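Long-range contacts in phosphoglycolate phosphatase (Thermoplasma acidophilum, PDB 1L6R), which removes the phosphate from 2-phosphoglycolate and, less efficiently, splits inorganic pyrophosphate, working as a magnesium-dependent homodimeric hydrolase of the HAD-like superfamily: residues I10-N15 with V41-G46; E152-A157 with S178-P183; P64-N69 with N159-M164. The protein carries 1 engineered substitution. One frame throughout, in Å; residues are numbered along the deposited sequence.

Interaction 1 (I10-N15 with V41-G46); sequences IDVDGN and VSLLSG. Engineered in segment 10-15: Asn15 (natural residue Thr). With CA (calcium ion), chain C; CA (calcium ion), chain D.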
loop_
_atom_site.group_PDB
_atom_site.type_symbol
_atom_site.label_atom_id
_atom_site.label_comp_id
_atom_site.label_asym_id
_atom_site.label_seq_id
_atom_site.Cartn_x
_atom_site.Cartn_y
_atom_site.Cartn_z
ATOM N N ILE A 10 -12.360 9.141 -6.604
ATOM C CA ILE A 10 -11.698 9.859 -7.682
ATOM C C ILE A 10 -10.662 10.892 -7.261
ATOM O O ILE A 10 -10.910 11.698 -6.363
ATOM C CB ILE A 10 -12.766 10.594 -8.533
ATOM C CG1 ILE A 10 -13.891 9.628 -8.919
ATOM C CG2 ILE A 10 -12.128 11.209 -9.768
ATOM C CD1 ILE A 10 -15.051 10.294 -9.640
ATOM N N ASP A 11 -9.516 10.859 -7.945
ATOM C CA ASP A 11 -8.406 11.796 -7.747
ATOM C C ASP A 11 -8.847 13.117 -8.386
ATOM O O ASP A 11 -8.975 13.222 -9.612
ATOM C CB ASP A 11 -7.177 11.216 -8.450
ATOM C CG ASP A 11 -6.045 12.192 -8.582
ATOM O OD1 ASP A 11 -6.038 13.257 -7.931
ATOM O OD2 ASP A 11 -5.145 11.854 -9.369
ATOM N N VAL A 12 -9.084 14.121 -7.553
ATOM C CA VAL A 12 -9.558 15.414 -8.036
ATOM C C VAL A 12 -8.636 16.107 -9.027
ATOM O O VAL A 12 -9.021 16.400 -10.164
ATOM C CB VAL A 12 -9.791 16.392 -6.849
ATOM C CG1 VAL A 12 -10.105 17.797 -7.357
ATOM C CG2 VAL A 12 -10.936 15.889 -5.978
ATOM N N ASP A 13 -7.407 16.346 -8.607
ATOM C CA ASP A 13 -6.468 17.051 -9.456
ATOM C C ASP A 13 -5.997 16.261 -10.657
ATOM O O ASP A 13 -5.717 16.829 -11.714
ATOM C CB ASP A 13 -5.311 17.509 -8.596
ATOM C CG ASP A 13 -5.800 18.175 -7.338
ATOM O OD1 ASP A 13 -5.892 17.504 -6.286
ATOM O OD2 ASP A 13 -6.138 19.371 -7.415
ATOM N N GLY A 14 -5.922 14.946 -10.504
ATOM C CA GLY A 14 -5.497 14.121 -11.608
ATOM C C GLY A 14 -6.533 13.825 -12.671
ATOM O O GLY A 14 -6.169 13.668 -13.832
ATOM N N ASN A 15 -7.811 13.809 -12.304
ATOM C CA ASN A 15 -8.860 13.398 -13.238
ATOM C C ASN A 15 -10.059 14.297 -13.449
ATOM O O ASN A 15 -10.840 14.045 -14.362
ATOM C CB ASN A 15 -9.384 12.035 -12.789
ATOM C CG ASN A 15 -8.319 10.971 -12.814
ATOM O OD1 ASN A 15 -8.044 10.368 -13.861
ATOM N ND2 ASN A 15 -7.682 10.745 -11.669
ATOM N N VAL A 41 -20.072 8.706 -4.626
ATOM C CA VAL A 41 -18.797 9.235 -5.082
ATOM C C VAL A 41 -18.028 9.891 -3.945
ATOM O O VAL A 41 -18.602 10.607 -3.123
ATOM C CB VAL A 41 -19.003 10.271 -6.215
ATOM C CG1 VAL A 41 -17.676 10.923 -6.593
ATOM C CG2 VAL A 41 -19.606 9.571 -7.435
ATOM N N SER A 42 -16.723 9.618 -3.893
ATOM C CA SER A 42 -15.838 10.218 -2.896
ATOM C C SER A 42 -14.703 10.883 -3.666
ATOM O O SER A 42 -14.203 10.320 -4.643
ATOM C CB SER A 42 -15.255 9.153 -1.960
ATOM O OG SER A 42 -14.299 9.721 -1.060
ATOM N N LEU A 43 -14.317 12.085 -3.244
ATOM C CA LEU A 43 -13.224 12.808 -3.886
ATOM C C LEU A 43 -11.982 12.722 -3.015
ATOM O O LEU A 43 -12.065 12.842 -1.792
ATOM C CB LEU A 43 -13.575 14.288 -4.079
ATOM C CG LEU A 43 -14.795 14.611 -4.939
ATOM C CD1 LEU A 43 -14.882 16.128 -5.137
ATOM C CD2 LEU A 43 -14.683 13.912 -6.274
ATOM N N LEU A 44 -10.839 12.511 -3.663
ATOM C CA LEU A 44 -9.546 12.418 -2.990
ATOM C C LEU A 44 -8.668 13.534 -3.534
ATOM O O LEU A 44 -8.527 13.675 -4.747
ATOM C CB LEU A 44 -8.879 11.075 -3.290
ATOM C CG LEU A 44 -9.732 9.822 -3.097
ATOM C CD1 LEU A 44 -8.907 8.580 -3.403
ATOM C CD2 LEU A 44 -10.235 9.778 -1.674
ATOM N N SER A 45 -8.077 14.328 -2.647
ATOM C CA SER A 45 -7.216 15.421 -3.083
ATOM C C SER A 45 -6.064 15.679 -2.132
ATOM O O SER A 45 -6.114 15.295 -0.964
ATOM C CB SER A 45 -8.049 16.706 -3.194
ATOM O OG SER A 45 -7.252 17.830 -3.537
ATOM N N GLY A 46 -5.026 16.327 -2.648
ATOM C CA GLY A 46 -3.906 16.721 -1.817
ATOM C C GLY A 46 -4.172 18.105 -1.236
ATOM O O GLY A 46 -3.419 18.578 -0.376
HETATM CA CA CA C . -2.784 11.491 -9.403
HETATM CA CA CA D . -3.955 14.257 -14.948
HETATM O O HOH W 1 -3.250 12.988 -7.249
HETATM O O HOH W 2 -3.688 17.503 -5.052
HETATM O O HOH W 3 -5.240 16.358 -14.289
HETATM O O HOH W 4 -1.650 13.670 -9.846
HETATM O O HOH W 5 -2.300 15.699 -13.683
HETATM O O HOH W 6 -5.186 12.887 -16.558
#
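The DxD motif of the HAD-like hydrolases, with the nucleophile Asp11 at its head, leaves its strand here beside the parallel strand 40-44. Ile10 pairs with Leu43 and Asp11 with Leu44: Ile10 N gives to Ser42 O at 2.9 Å, and Ile10 O takes Leu44 N at 2.8 Å. One more bond, Val12 N to Leu44 O, carries the pairing into the first helical residue. Asp11 caps that short helix, its OD1 receiving Gly14 N from above the carboxylate plane, while OD2 binds a calcium ion at 2.4 Å. Gly14 O holds a second calcium. On the side of the sheet where Ile10 and Leu43 point, Val12 CG2 rests 3.6 Å from Leu43 CB. Farther on, Ser45 OG accepts a hydrogen bond from Asn47 N. In one of two conformers of Asp13, and so less firmly established, OG also donates to the syn lone pair of Asp13 OD1 at 3.1 Å, and a water ties that oxygen to Gly46 N. Asp177, Asn180 and Asp181 share the calcium of Asp11. Helix 49-60 packs on Val12 and Leu43, helix 154-164 on Asp11 and Leu44, and strand 65-67 borders strand 40-44.

Interaction 2 (E152-A157 with S178-P183); sequences EDKAFA and SNNDMP. With CA (calcium ion), chain C.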
loop_
_atom_site.group_PDB
_atom_site.type_symbol
_atom_site.label_atom_id
_atom_site.label_comp_id
_atom_site.label_asym_id
_atom_site.label_seq_id
_atom_site.Cartn_x
_atom_site.Cartn_y
_atom_site.Cartn_z
ATOM N N GLU A 152 0.041 7.676 4.894
ATOM C CA GLU A 152 -1.038 8.658 4.799
ATOM C C GLU A 152 -1.220 8.881 3.299
ATOM O O GLU A 152 -0.677 9.820 2.711
ATOM C CB GLU A 152 -0.595 9.929 5.525
ATOM C CG GLU A 152 -1.642 11.007 5.650
ATOM C CD GLU A 152 -1.144 12.196 6.459
ATOM O OE1 GLU A 152 0.059 12.228 6.806
ATOM O OE2 GLU A 152 -1.956 13.105 6.745
ATOM N N ASP A 153 -1.997 7.996 2.687
ATOM C CA ASP A 153 -2.173 8.023 1.244
ATOM C C ASP A 153 -3.548 7.612 0.764
ATOM O O ASP A 153 -4.459 7.384 1.560
ATOM C CB ASP A 153 -1.119 7.121 0.588
ATOM C CG ASP A 153 -1.180 5.675 1.071
ATOM O OD1 ASP A 153 -2.247 5.220 1.527
ATOM O OD2 ASP A 153 -0.146 4.972 0.974
ATOM N N LYS A 154 -3.683 7.485 -0.551
ATOM C CA LYS A 154 -4.968 7.131 -1.127
ATOM C C LYS A 154 -5.439 5.732 -0.749
ATOM O O LYS A 154 -6.642 5.483 -0.722
ATOM C CB LYS A 154 -4.937 7.309 -2.655
ATOM C CG LYS A 154 -4.747 8.770 -3.104
ATOM C CD LYS A 154 -5.156 8.960 -4.575
ATOM C CE LYS A 154 -4.978 10.408 -5.052
ATOM N NZ LYS A 154 -3.543 10.777 -5.295
ATOM N N ALA A 155 -4.510 4.822 -0.450
ATOM C CA ALA A 155 -4.894 3.472 -0.040
ATOM C C ALA A 155 -5.555 3.561 1.333
ATOM O O ALA A 155 -6.552 2.890 1.595
ATOM C CB ALA A 155 -3.669 2.554 0.016
ATOM N N PHE A 156 -4.991 4.384 2.211
ATOM C CA PHE A 156 -5.570 4.560 3.534
ATOM C C PHE A 156 -7.013 5.066 3.374
ATOM O O PHE A 156 -7.933 4.565 4.018
ATOM C CB PHE A 156 -4.743 5.577 4.330
ATOM C CG PHE A 156 -5.341 5.946 5.655
ATOM C CD1 PHE A 156 -5.048 5.211 6.801
ATOM C CD2 PHE A 156 -6.214 7.025 5.759
ATOM C CE1 PHE A 156 -5.619 5.545 8.034
ATOM C CE2 PHE A 156 -6.794 7.369 6.985
ATOM C CZ PHE A 156 -6.496 6.627 8.126
ATOM N N ALA A 157 -7.208 6.054 2.505
ATOM C CA ALA A 157 -8.543 6.616 2.298
ATOM C C ALA A 157 -9.544 5.617 1.713
ATOM O O ALA A 157 -10.688 5.530 2.173
ATOM C CB ALA A 157 -8.458 7.856 1.400
ATOM N N SER A 178 -1.645 8.722 -12.175
ATOM C CA SER A 178 -0.191 8.676 -12.100
ATOM C C SER A 178 0.335 7.919 -10.893
ATOM O O SER A 178 -0.424 7.285 -10.164
ATOM C CB SER A 178 0.349 10.113 -12.086
ATOM O OG SER A 178 -0.172 10.815 -10.973
ATOM N N ASN A 179 1.645 8.000 -10.677
ATOM C CA ASN A 179 2.266 7.273 -9.583
ATOM C C ASN A 179 1.699 7.569 -8.207
ATOM O O ASN A 179 1.602 6.663 -7.383
ATOM C CB ASN A 179 3.779 7.505 -9.584
ATOM C CG ASN A 179 4.465 6.824 -8.420
ATOM O OD1 ASN A 179 4.747 7.457 -7.399
ATOM N ND2 ASN A 179 4.714 5.528 -8.551
ATOM N N ASN A 180 1.312 8.815 -7.944
ATOM C CA ASN A 180 0.770 9.125 -6.630
ATOM C C ASN A 180 -0.606 8.478 -6.396
ATOM O O ASN A 180 -1.203 8.638 -5.331
ATOM C CB ASN A 180 0.742 10.653 -6.363
ATOM C CG ASN A 180 -0.100 11.424 -7.360
ATOM O OD1 ASN A 180 -1.031 10.879 -7.936
ATOM N ND2 ASN A 180 0.212 12.709 -7.549
ATOM N N ASP A 181 -1.093 7.726 -7.383
ATOM C CA ASP A 181 -2.355 7.001 -7.250
ATOM C C ASP A 181 -2.129 5.501 -7.166
ATOM O O ASP A 181 -3.063 4.747 -6.901
ATOM C CB ASP A 181 -3.266 7.255 -8.434
ATOM C CG ASP A 181 -3.472 8.696 -8.659
ATOM O OD1 ASP A 181 -3.935 9.371 -7.716
ATOM O OD2 ASP A 181 -3.156 9.152 -9.770
ATOM N N MET A 182 -0.902 5.057 -7.408
ATOM C CA MET A 182 -0.645 3.625 -7.360
ATOM C C MET A 182 -1.068 2.992 -6.032
ATOM O O MET A 182 -1.494 1.844 -6.016
ATOM C CB MET A 182 0.827 3.320 -7.668
ATOM C CG MET A 182 1.110 1.820 -7.833
ATOM S SD MET A 182 0.077 0.951 -9.063
ATOM C CE MET A 182 0.971 1.341 -10.593
ATOM N N PRO A 183 -0.976 3.729 -4.903
ATOM C CA PRO A 183 -1.401 3.082 -3.656
ATOM C C PRO A 183 -2.833 2.557 -3.714
ATOM O O PRO A 183 -3.123 1.492 -3.159
ATOM C CB PRO A 183 -1.219 4.180 -2.616
ATOM C CG PRO A 183 0.011 4.877 -3.113
ATOM C CD PRO A 183 -0.264 4.989 -4.618
HETATM CA CA CA C . -2.784 11.491 -9.403
HETATM O O HOH W 7 -1.369 8.444 -2.393
HETATM O O HOH W 1 -3.250 12.988 -7.249
HETATM O O HOH W 4 -1.650 13.670 -9.846
#
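Lys154 reaches over to Asn180 and Asp181 at the calcium site, its amine set beside the metal ligands. The chain runs extended through chi2 and chi3 and then bends at chi4 (75°), which turns NZ onto Asp181 OD1 in a 2.8 Å salt bridge. NZ comes to the anti side of that oxygen, 30° out of the carboxylate plane. It also donates to Asn180 O at 3.2 Å, from well above the carbonyl plane, and to a water that binds the calcium. The other oxygen, Asp181 OD2, coordinates the metal at 2.4 Å and takes Ser178 N on its anti lone pair, so the carboxylate is fixed from several directions. Asn180 CG lies between its backbone N and carbonyl carbon (chi1 60°), bringing OD1 to the calcium at 2.4 Å, while ND2 is held by Tyr140 O. The amine probably offsets part of the negative charge here, and Lys154 probably also binds the substrate, as in related enzymes.

Beside this polar part, Pro183 CB packs 3.9 Å from Ala155 CB and 3.8 Å from Asp153 OD2; Asp153 OD1 caps the helix by accepting Phe156 N. A water bridges Lys154 N to Asn180 O. The start of helix 154-164 thus faces the 3-10 turn 179-181 and the first residues of helix 182-185, with Leu44 of strand 40-44 packing against Lys154 and strand 136-141 touching Asn180.

Interaction 3 (P64-N69 with N159-M164); sequences PVFGEN and NKLKEM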
loop_
_atom_site.group_PDB
_atom_site.type_symbol
_atom_site.label_atom_id
_atom_site.label_comp_id
_atom_site.label_asym_id
_atom_site.label_seq_id
_atom_site.Cartn_x
_atom_site.Cartn_y
_atom_site.Cartn_z
ATOM N N PRO A 64 -18.076 10.882 1.385
ATOM C CA PRO A 64 -17.078 11.661 2.122
ATOM C C PRO A 64 -16.029 12.174 1.143
ATOM O O PRO A 64 -15.865 11.623 0.051
ATOM C CB PRO A 64 -16.468 10.630 3.087
ATOM C CG PRO A 64 -17.530 9.563 3.204
ATOM C CD PRO A 64 -18.048 9.467 1.792
ATOM N N VAL A 65 -15.337 13.242 1.516
ATOM C CA VAL A 65 -14.267 13.746 0.671
ATOM C C VAL A 65 -13.024 13.834 1.544
ATOM O O VAL A 65 -13.108 14.071 2.763
ATOM C CB VAL A 65 -14.592 15.126 0.019
ATOM C CG1 VAL A 65 -15.799 14.971 -0.894
ATOM C CG2 VAL A 65 -14.824 16.204 1.069
ATOM N N PHE A 66 -11.874 13.589 0.927
ATOM C CA PHE A 66 -10.604 13.625 1.633
ATOM C C PHE A 66 -9.662 14.693 1.105
ATOM O O PHE A 66 -9.557 14.911 -0.100
ATOM C CB PHE A 66 -9.859 12.287 1.502
ATOM C CG PHE A 66 -10.562 11.117 2.114
ATOM C CD1 PHE A 66 -11.613 10.489 1.451
ATOM C CD2 PHE A 66 -10.139 10.611 3.345
ATOM C CE1 PHE A 66 -12.227 9.364 2.015
ATOM C CE2 PHE A 66 -10.750 9.488 3.910
ATOM C CZ PHE A 66 -11.792 8.870 3.239
ATOM N N GLY A 67 -8.969 15.347 2.030
ATOM C CA GLY A 67 -7.959 16.323 1.665
ATOM C C GLY A 67 -6.627 15.757 2.139
ATOM O O GLY A 67 -6.570 14.651 2.698
ATOM N N GLU A 68 -5.550 16.499 1.903
ATOM C CA GLU A 68 -4.218 16.103 2.340
ATOM C C GLU A 68 -3.887 14.649 2.034
ATOM O O GLU A 68 -3.336 13.922 2.864
ATOM C CB GLU A 68 -4.047 16.405 3.838
ATOM C CG GLU A 68 -4.272 17.883 4.134
ATOM C CD GLU A 68 -3.973 18.269 5.570
ATOM O OE1 GLU A 68 -2.843 18.011 6.025
ATOM O OE2 GLU A 68 -4.853 18.857 6.239
ATOM N N ASN A 69 -4.240 14.231 0.817
ATOM C CA ASN A 69 -3.935 12.898 0.299
ATOM C C ASN A 69 -4.496 11.725 1.082
ATOM O O ASN A 69 -3.987 10.605 0.983
ATOM C CB ASN A 69 -2.415 12.762 0.136
ATOM C CG ASN A 69 -1.862 13.776 -0.841
ATOM O OD1 ASN A 69 -2.183 13.734 -2.029
ATOM N ND2 ASN A 69 -1.054 14.708 -0.352
ATOM N N ASN A 159 -9.410 2.338 1.848
ATOM C CA ASN A 159 -9.729 1.314 2.832
ATOM C C ASN A 159 -10.716 1.870 3.851
ATOM O O ASN A 159 -11.593 1.150 4.327
ATOM C CB ASN A 159 -8.467 0.820 3.538
ATOM C CG ASN A 159 -7.743 -0.234 2.739
ATOM O OD1 ASN A 159 -8.362 -1.156 2.215
ATOM N ND2 ASN A 159 -6.431 -0.109 2.645
ATOM N N LYS A 160 -10.580 3.151 4.184
ATOM C CA LYS A 160 -11.491 3.776 5.140
ATOM C C LYS A 160 -12.908 3.815 4.559
ATOM O O LYS A 160 -13.876 3.550 5.263
ATOM C CB LYS A 160 -11.003 5.183 5.480
ATOM C CG LYS A 160 -11.889 5.916 6.463
ATOM C CD LYS A 160 -11.109 6.996 7.177
ATOM C CE LYS A 160 -10.057 6.385 8.101
ATOM N NZ LYS A 160 -10.684 5.539 9.155
ATOM N N LEU A 161 -13.033 4.148 3.277
ATOM C CA LEU A 161 -14.348 4.173 2.632
ATOM C C LEU A 161 -14.952 2.764 2.619
ATOM O O LEU A 161 -16.154 2.585 2.856
ATOM C CB LEU A 161 -14.216 4.703 1.201
ATOM C CG LEU A 161 -13.918 6.203 1.071
ATOM C CD1 LEU A 161 -13.470 6.510 -0.338
ATOM C CD2 LEU A 161 -15.163 7.012 1.423
ATOM N N LYS A 162 -14.115 1.769 2.344
ATOM C CA LYS A 162 -14.561 0.380 2.309
ATOM C C LYS A 162 -15.185 0.019 3.648
ATOM O O LYS A 162 -16.260 -0.582 3.695
ATOM C CB LYS A 162 -13.382 -0.546 2.003
ATOM C CG LYS A 162 -13.706 -2.035 2.100
ATOM C CD LYS A 162 -12.563 -2.874 1.553
ATOM C CE LYS A 162 -12.770 -4.358 1.803
ATOM N NZ LYS A 162 -12.537 -4.686 3.232
ATOM N N GLU A 163 -14.511 0.397 4.730
ATOM C CA GLU A 163 -14.991 0.127 6.083
ATOM C C GLU A 163 -16.286 0.883 6.380
ATOM O O GLU A 163 -17.248 0.312 6.890
ATOM C CB GLU A 163 -13.922 0.531 7.103
ATOM C CG GLU A 163 -14.355 0.402 8.556
ATOM C CD GLU A 163 -13.306 0.915 9.522
ATOM O OE1 GLU A 163 -12.181 0.372 9.525
ATOM O OE2 GLU A 163 -13.604 1.863 10.278
ATOM N N MET A 164 -16.298 2.172 6.058
ATOM C CA MET A 164 -17.458 3.025 6.289
ATOM C C MET A 164 -18.731 2.541 5.603
ATOM O O MET A 164 -19.828 2.628 6.173
ATOM C CB MET A 164 -17.140 4.458 5.834
ATOM C CG MET A 164 -16.117 5.165 6.710
ATOM S SD MET A 164 -15.573 6.753 6.030
ATOM C CE MET A 164 -17.040 7.730 6.311
#
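Phe66 and Pro64, on and just ahead of strand 65-67, meet the last turns of helix 154-164 through Lys160, Leu161 and Met164. No hydrogen bond joins the two segments.

The aromatic part of the contact is made at the rim of the Phe66 ring. Leu161 comes up to CE1, its CG lying 3.7 Å from that atom, and its CD2 sits in the ring plane, 3.8 Å from the same carbon. Leucine and ring therefore meet edge-on, with no stacking on a face. On the other side of CZ, Lys160 CD approaches Phe66 CE2 at 4.1 Å, also at the edge. Only the aliphatic part of this lysine is used: bends at chi3 and chi4 carry its amine away from Phe66, and it makes a cation-pi contact with Phe83.

The aliphatic part centres on the proline ring. Leu161 CD2, the same methyl that borders Phe66, lies 3.8 Å from Pro64 CD, so a single branch fills the angle between the two side chains. Met164 adds its terminal methyl: the chain is extended through chi2, then turns at chi3 (72°), placing CE 3.6 Å from Pro64 CG. Met73 of strand 72-74 also touches Pro64, Phe66 and Met164.

The carbonyl oxygen of Pro64 accepts a hydrogen bond from Ser42 OG of strand 40-44. Across the interface itself, helix and sheet are held by shape and burial of carbon surface, a cohesion that does not depend on precisely aligned donors and acceptors.

In the fold
From the N terminus, strand 7-11 leads into interaction 1, which closes a loop of 25 residues that includes helix 25-36, by setting strand 40-44 alongside. That loop is complete before the others open. Segment 64-69 then begins interaction 3, whose 89-residue loop takes in the three-stranded antiparallel sheet and ends on helix 154-164. Interaction 2 starts at the N-terminal end of the same helix, from its cap onward, and finishes at 178-183, so interactions 2 and 3 cross. The helix is thus tied at its start to the metal site and near its end to the main sheet. Interactions 1 and 2 share one calcium, while 1 and 3 meet through adjacent strands 40-44 and 65-67.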